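Local coordinates for Two-component system sensor histidine kinase (Bacteroides thetaiotaomicron, PDB 3OTT), which probably works as a histidine-kinase signal receptor, this chain being its extracellular beta-propeller and beta-sandwich part, an apparent saccharide sensor, at residues Asp100-Val105 / Leu115-Leu120; Lys493-Ile498 / Lys507-Glu512. All coordinates share one frame; numbering follows the deposited sequence.

Contact 1. Residues Asp100-Val105 / Leu115-Leu120; sequences DFPTDV and LWLGAL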
loop_
_atom_site.group_PDB
_atom_site.type_symbol
_atom_site.label_atom_id
_atom_site.label_comp_id
_atom_site.label_asym_id
_atom_site.label_seq_id
_atom_site.Cartn_x
_atom_site.Cartn_y
_atom_site.Cartn_z
ATOM N N ASP B 100 11.748 -8.699 34.722
ATOM C CA ASP B 100 11.683 -10.079 35.144
ATOM C C ASP B 100 10.671 -10.821 34.290
ATOM O O ASP B 100 9.478 -10.632 34.428
ATOM C CB ASP B 100 11.301 -10.143 36.616
ATOM C CG ASP B 100 11.540 -11.522 37.212
ATOM O OD1 ASP B 100 11.723 -12.482 36.405
ATOM O OD2 ASP B 100 11.553 -11.641 38.474
ATOM N N PHE B 101 11.158 -11.634 33.369
ATOM C CA PHE B 101 10.307 -12.373 32.459
ATOM C C PHE B 101 9.944 -13.738 33.046
ATOM O O PHE B 101 10.701 -14.286 33.829
ATOM C CB PHE B 101 11.056 -12.556 31.137
ATOM C CG PHE B 101 11.101 -11.286 30.252
ATOM C CD1 PHE B 101 9.899 -10.665 29.793
ATOM C CD2 PHE B 101 12.330 -10.739 29.852
ATOM C CE1 PHE B 101 9.943 -9.550 28.993
ATOM C CE2 PHE B 101 12.392 -9.603 29.011
ATOM C CZ PHE B 101 11.206 -8.996 28.586
ATOM N N PRO B 102 8.801 -14.310 32.657
ATOM C CA PRO B 102 8.545 -15.688 33.060
ATOM C C PRO B 102 9.540 -16.646 32.395
ATOM O O PRO B 102 10.114 -16.319 31.371
ATOM C CB PRO B 102 7.139 -15.950 32.526
ATOM C CG PRO B 102 7.019 -15.104 31.363
ATOM C CD PRO B 102 7.777 -13.821 31.714
ATOM N N THR B 103 9.731 -17.804 33.012
ATOM C CA THR B 103 10.589 -18.870 32.554
ATOM C C THR B 103 9.905 -19.756 31.481
ATOM O O THR B 103 8.683 -19.695 31.298
ATOM C CB THR B 103 10.982 -19.757 33.791
ATOM O OG1 THR B 103 9.806 -20.336 34.373
ATOM C CG2 THR B 103 11.754 -18.935 34.884
ATOM N N ASP B 104 10.688 -20.570 30.761
ATOM C CA ASP B 104 10.105 -21.643 29.909
ATOM C C ASP B 104 9.104 -21.128 28.854
ATOM O O ASP B 104 7.972 -21.662 28.712
ATOM C CB ASP B 104 9.428 -22.720 30.788
ATOM C CG ASP B 104 10.371 -23.274 31.864
ATOM O OD1 ASP B 104 11.556 -23.627 31.518
ATOM O OD2 ASP B 104 9.950 -23.344 33.062
ATOM N N VAL B 105 9.511 -20.073 28.152
ATOM C CA VAL B 105 8.793 -19.543 27.033
ATOM C C VAL B 105 8.908 -20.507 25.831
ATOM O O VAL B 105 10.032 -21.057 25.511
ATOM C CB VAL B 105 9.358 -18.177 26.693
ATOM C CG1 VAL B 105 8.800 -17.640 25.404
ATOM C CG2 VAL B 105 9.087 -17.183 27.865
ATOM N N LEU B 115 3.747 -7.653 22.736
ATOM C CA LEU B 115 4.243 -9.010 22.491
ATOM C C LEU B 115 3.559 -10.013 23.442
ATOM O O LEU B 115 3.663 -9.886 24.667
ATOM C CB LEU B 115 5.756 -9.056 22.709
ATOM C CG LEU B 115 6.524 -10.356 22.405
ATOM C CD1 LEU B 115 6.454 -10.762 20.920
ATOM C CD2 LEU B 115 7.943 -10.322 22.852
ATOM N N TRP B 116 2.862 -10.993 22.851
ATOM C CA TRP B 116 2.248 -12.098 23.539
ATOM C C TRP B 116 3.313 -13.204 23.767
ATOM O O TRP B 116 4.039 -13.571 22.840
ATOM C CB TRP B 116 1.085 -12.675 22.700
ATOM C CG TRP B 116 -0.178 -11.827 22.678
ATOM C CD1 TRP B 116 -0.425 -10.738 21.874
ATOM C CD2 TRP B 116 -1.344 -11.974 23.519
ATOM N NE1 TRP B 116 -1.664 -10.213 22.152
ATOM C CE2 TRP B 116 -2.267 -10.961 23.132
ATOM C CE3 TRP B 116 -1.722 -12.885 24.505
ATOM C CZ2 TRP B 116 -3.541 -10.812 23.737
ATOM C CZ3 TRP B 116 -3.002 -12.731 25.136
ATOM C CH2 TRP B 116 -3.887 -11.695 24.727
ATOM N N LEU B 117 3.340 -13.766 24.976
ATOM C CA LEU B 117 4.301 -14.777 25.397
ATOM C C LEU B 117 3.501 -15.930 25.916
ATOM O O LEU B 117 2.659 -15.763 26.820
ATOM C CB LEU B 117 5.186 -14.263 26.583
ATOM C CG LEU B 117 5.899 -12.911 26.395
ATOM C CD1 LEU B 117 6.655 -12.378 27.657
ATOM C CD2 LEU B 117 6.862 -13.010 25.146
ATOM N N GLY B 118 3.766 -17.107 25.362
ATOM C CA GLY B 118 3.238 -18.345 25.901
ATOM C C GLY B 118 4.340 -19.196 26.542
ATOM O O GLY B 118 5.388 -19.451 25.922
ATOM N N ALA B 119 4.072 -19.693 27.740
ATOM C CA ALA B 119 5.058 -20.419 28.520
ATOM C C ALA B 119 4.495 -21.725 29.088
ATOM O O ALA B 119 3.296 -21.997 28.996
ATOM C CB ALA B 119 5.605 -19.512 29.668
ATOM N N LEU B 120 5.366 -22.541 29.668
ATOM C CA LEU B 120 4.958 -23.816 30.219
ATOM C C LEU B 120 3.986 -23.620 31.354
ATOM O O LEU B 120 3.155 -24.519 31.598
ATOM C CB LEU B 120 6.154 -24.642 30.698
ATOM C CG LEU B 120 6.893 -25.431 29.603
ATOM C CD1 LEU B 120 7.792 -26.521 30.219
ATOM C CD2 LEU B 120 5.932 -26.047 28.553
#
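Val105 and Ala119 form an antiparallel non-hydrogen-bonded pair, with Val105 CA 4.1 Å from Ala119 CA and both side chains on the same face of the sheet. Next to it the backbones are tied by one hydrogen bond, Leu120 N to Asp104 O at 2.9 Å. The bond is somewhat bent, 146° at the hydrogen, and its donor stands 22° out of the carbonyl plane. The Asp104 carbonyl is also approached by carbon: Ala119 CA makes a CA-H...O contact of 3.2 Å with Asp104 O. A second contact of this kind runs the other way across the pair, where Val105 CA lies 3.6 Å from Gly118 O. The small methyl of Ala119 sits against two carbonyl oxygens where the loop turns into the strand, Asp104 O and Thr103 O, with CB 3.5 Å from Thr103 O. At that turn Asp104 takes a left-handed conformation with positive phi.

Apolar contacts flank this polar centre. Beyond the hydrogen bond, Asp104 CB packs on Leu120 CB at 3.8 Å; chi1 of -54° sets the carboxylate beside its own backbone N, where Thr103 OG1 gives Asp104 OD2 a weak hydrogen bond. Earlier in the segment, Leu117 CD1 reaches Phe101 CD1 at 4.2 Å and Pro102 CD at 4.4 Å.

The contact belongs to a beta-propeller blade, where the link arriving from the preceding blade enters strand 105-111 after packing over Leu117 of strand 114-119. Ile84 of that preceding blade touches Phe101, Val105 and Leu117, and Asp104 shares a backbone hydrogen bond with Asp81. On strand 122-127, Tyr126 meets the Phe101 ring edge-to-face while Tyr124 packs on Pro102 and Leu117; Leu120 leans on Tyr149 of strand 148-153 in the following blade.

Contact 2. Residues Lys493-Ile498 / Lys507-Glu512; sequences KGIDKI and KLFADE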
loop_
_atom_site.group_PDB
_atom_site.type_symbol
_atom_site.label_atom_id
_atom_site.label_comp_id
_atom_site.label_asym_id
_atom_site.label_seq_id
_atom_site.Cartn_x
_atom_site.Cartn_y
_atom_site.Cartn_z
ATOM N N LYS B 493 -7.682 -5.821 -44.003
ATOM C CA LYS B 493 -7.136 -6.936 -44.798
ATOM C C LYS B 493 -5.761 -6.497 -45.319
ATOM O O LYS B 493 -5.641 -5.440 -45.905
ATOM C CB LYS B 493 -8.091 -7.294 -45.985
ATOM C CG LYS B 493 -9.608 -7.449 -45.584
ATOM C CD LYS B 493 -10.551 -8.172 -46.619
ATOM C CE LYS B 493 -10.762 -7.387 -47.942
ATOM N NZ LYS B 493 -12.174 -6.784 -48.162
ATOM N N GLY B 494 -4.739 -7.301 -45.110
ATOM C CA GLY B 494 -3.422 -6.958 -45.577
ATOM C C GLY B 494 -2.803 -5.858 -44.700
ATOM O O GLY B 494 -3.310 -5.547 -43.595
ATOM N N ILE B 495 -1.716 -5.282 -45.195
ATOM C CA ILE B 495 -1.052 -4.107 -44.586
ATOM C C ILE B 495 -0.721 -3.108 -45.702
ATOM O O ILE B 495 -0.557 -3.465 -46.864
ATOM C CB ILE B 495 0.244 -4.490 -43.714
ATOM C CG1 ILE B 495 1.272 -5.209 -44.557
ATOM C CG2 ILE B 495 -0.107 -5.355 -42.429
ATOM C CD1 ILE B 495 2.593 -5.497 -43.781
ATOM N N ASP B 496 -0.683 -1.838 -45.352
ATOM C CA ASP B 496 -0.517 -0.812 -46.352
ATOM C C ASP B 496 0.962 -0.468 -46.375
ATOM O O ASP B 496 1.640 -0.599 -45.344
ATOM C CB ASP B 496 -1.415 0.413 -46.047
ATOM C CG ASP B 496 -2.897 0.228 -46.538
ATOM O OD1 ASP B 496 -3.213 -0.799 -47.165
ATOM O OD2 ASP B 496 -3.773 1.113 -46.302
ATOM N N LYS B 497 1.448 -0.078 -47.551
ATOM C CA LYS B 497 2.823 0.322 -47.765
ATOM C C LYS B 497 2.780 1.732 -48.324
ATOM O O LYS B 497 2.163 1.966 -49.377
ATOM C CB LYS B 497 3.563 -0.616 -48.723
ATOM C CG LYS B 497 5.004 -0.114 -49.066
ATOM C CD LYS B 497 5.870 -1.005 -50.004
ATOM C CE LYS B 497 5.374 -1.017 -51.440
ATOM N NZ LYS B 497 5.999 0.009 -52.238
ATOM N N ILE B 498 3.377 2.667 -47.585
ATOM C CA ILE B 498 3.530 4.030 -48.043
ATOM C C ILE B 498 4.960 4.346 -48.559
ATOM O O ILE B 498 5.976 4.061 -47.902
ATOM C CB ILE B 498 3.231 5.032 -46.926
ATOM C CG1 ILE B 498 1.843 4.826 -46.389
ATOM C CG2 ILE B 498 3.378 6.492 -47.453
ATOM C CD1 ILE B 498 1.575 5.651 -45.216
ATOM N N LYS B 507 -1.703 -1.600 -51.018
ATOM C CA LYS B 507 -2.217 -2.591 -50.085
ATOM C C LYS B 507 -1.617 -3.905 -50.439
ATOM O O LYS B 507 -1.883 -4.365 -51.525
ATOM C CB LYS B 507 -3.742 -2.722 -50.198
ATOM C CG LYS B 507 -4.330 -3.853 -49.333
ATOM C CD LYS B 507 -5.865 -3.999 -49.534
ATOM C CE LYS B 507 -6.661 -2.958 -48.772
ATOM N NZ LYS B 507 -6.377 -3.073 -47.322
ATOM N N LEU B 508 -0.855 -4.533 -49.530
ATOM C CA LEU B 508 -0.197 -5.806 -49.833
ATOM C C LEU B 508 -0.593 -6.997 -48.914
ATOM O O LEU B 508 -1.015 -6.796 -47.802
ATOM C CB LEU B 508 1.317 -5.628 -49.806
ATOM C CG LEU B 508 1.958 -4.796 -50.940
ATOM C CD1 LEU B 508 3.320 -4.387 -50.429
ATOM C CD2 LEU B 508 2.033 -5.557 -52.278
ATOM N N PHE B 509 -0.480 -8.227 -49.431
ATOM C CA PHE B 509 -0.769 -9.458 -48.678
ATOM C C PHE B 509 -2.225 -9.578 -48.224
ATOM O O PHE B 509 -2.513 -10.267 -47.250
ATOM C CB PHE B 509 0.268 -9.634 -47.517
ATOM C CG PHE B 509 1.706 -9.360 -47.967
ATOM C CD1 PHE B 509 2.306 -10.157 -48.934
ATOM C CD2 PHE B 509 2.414 -8.232 -47.504
ATOM C CE1 PHE B 509 3.629 -9.882 -49.379
ATOM C CE2 PHE B 509 3.723 -7.967 -47.923
ATOM C CZ PHE B 509 4.319 -8.774 -48.873
ATOM N N ALA B 510 -3.141 -8.897 -48.917
ATOM C CA ALA B 510 -4.558 -8.996 -48.596
ATOM C C ALA B 510 -5.131 -10.353 -49.027
ATOM O O ALA B 510 -6.212 -10.734 -48.603
ATOM C CB ALA B 510 -5.385 -7.806 -49.249
ATOM N N ASP B 511 -4.406 -11.057 -49.877
ATOM C CA ASP B 511 -4.859 -12.346 -50.356
ATOM C C ASP B 511 -4.880 -13.393 -49.221
ATOM O O ASP B 511 -5.795 -14.195 -49.132
ATOM C CB ASP B 511 -4.045 -12.783 -51.597
ATOM C CG ASP B 511 -2.532 -12.947 -51.316
ATOM O OD1 ASP B 511 -2.005 -12.450 -50.266
ATOM O OD2 ASP B 511 -1.859 -13.580 -52.174
ATOM N N GLU B 512 -3.906 -13.323 -48.319
ATOM C CA GLU B 512 -3.805 -14.225 -47.195
ATOM C C GLU B 512 -4.221 -13.573 -45.871
ATOM O O GLU B 512 -4.937 -14.185 -45.067
ATOM C CB GLU B 512 -2.350 -14.731 -47.111
ATOM C CG GLU B 512 -2.158 -15.879 -46.137
ATOM C CD GLU B 512 -0.820 -16.642 -46.305
ATOM O OE1 GLU B 512 -0.099 -16.450 -47.328
ATOM O OE2 GLU B 512 -0.517 -17.450 -45.388
#
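Ile495 and Leu508 face each other as an antiparallel hydrogen-bonded pair, Ile495 N to Leu508 O at 3.1 Å (163° at the hydrogen) and Leu508 N to Ile495 O at 2.9 Å (176°). At the end of the pairing Gly494, with positive phi and no side chain, brings its CA to 3.3 Å from Leu508 O. The next pair, Asp496 and Lys507, puts its side chains on the other face. Lys507 starts out extended and then bends at both chi3 and chi4, bringing NZ to the Lys493 carbonyl, 2.9 Å from Lys493 O and in the carbonyl plane. Its salt bridge to Asp496 is long, 3.9 Å from NZ to OD1; Ser470 OG hydrogen-bonds to both of these atoms, and Asn492 OD1 also binds NZ. This is the outer hairpin of a four-stranded propeller blade, strands 495-499 and 504-508. On the face of Ile495 and Leu508 the contacts are apolar: Lys497 crosses Leu508 with its aliphatic chain, CE 4.1 Å from Leu508 CD1, and Ile495 CG1 comes to the edge of the Phe509 ring, 4.4 Å from CD2. Met539 and Ile541 of the neighbouring blade touch that ring.

In the fold
The two contacts belong to separate seven-bladed propellers on opposite sides of the chain's centre, about 78 Å between centres, and share no element. Both are partly buried and antiparallel, yet they use different parts of a blade. Contact 1 is where the incoming loop becomes the first strand and packs on the second; one cross-segment hydrogen bond is supplemented by CA-H...O contacts and apolar packing. Contact 2 joins the third and fourth strands and the start of the exit toward the next blade. Only three of its nine touching residues are buried, against five of nine in contact 1, and Lys493 and Lys507 are exposed. To a regular pair of backbone bonds it adds a polar cluster around the Lys507 amine, with a long salt bridge to a buried aspartate.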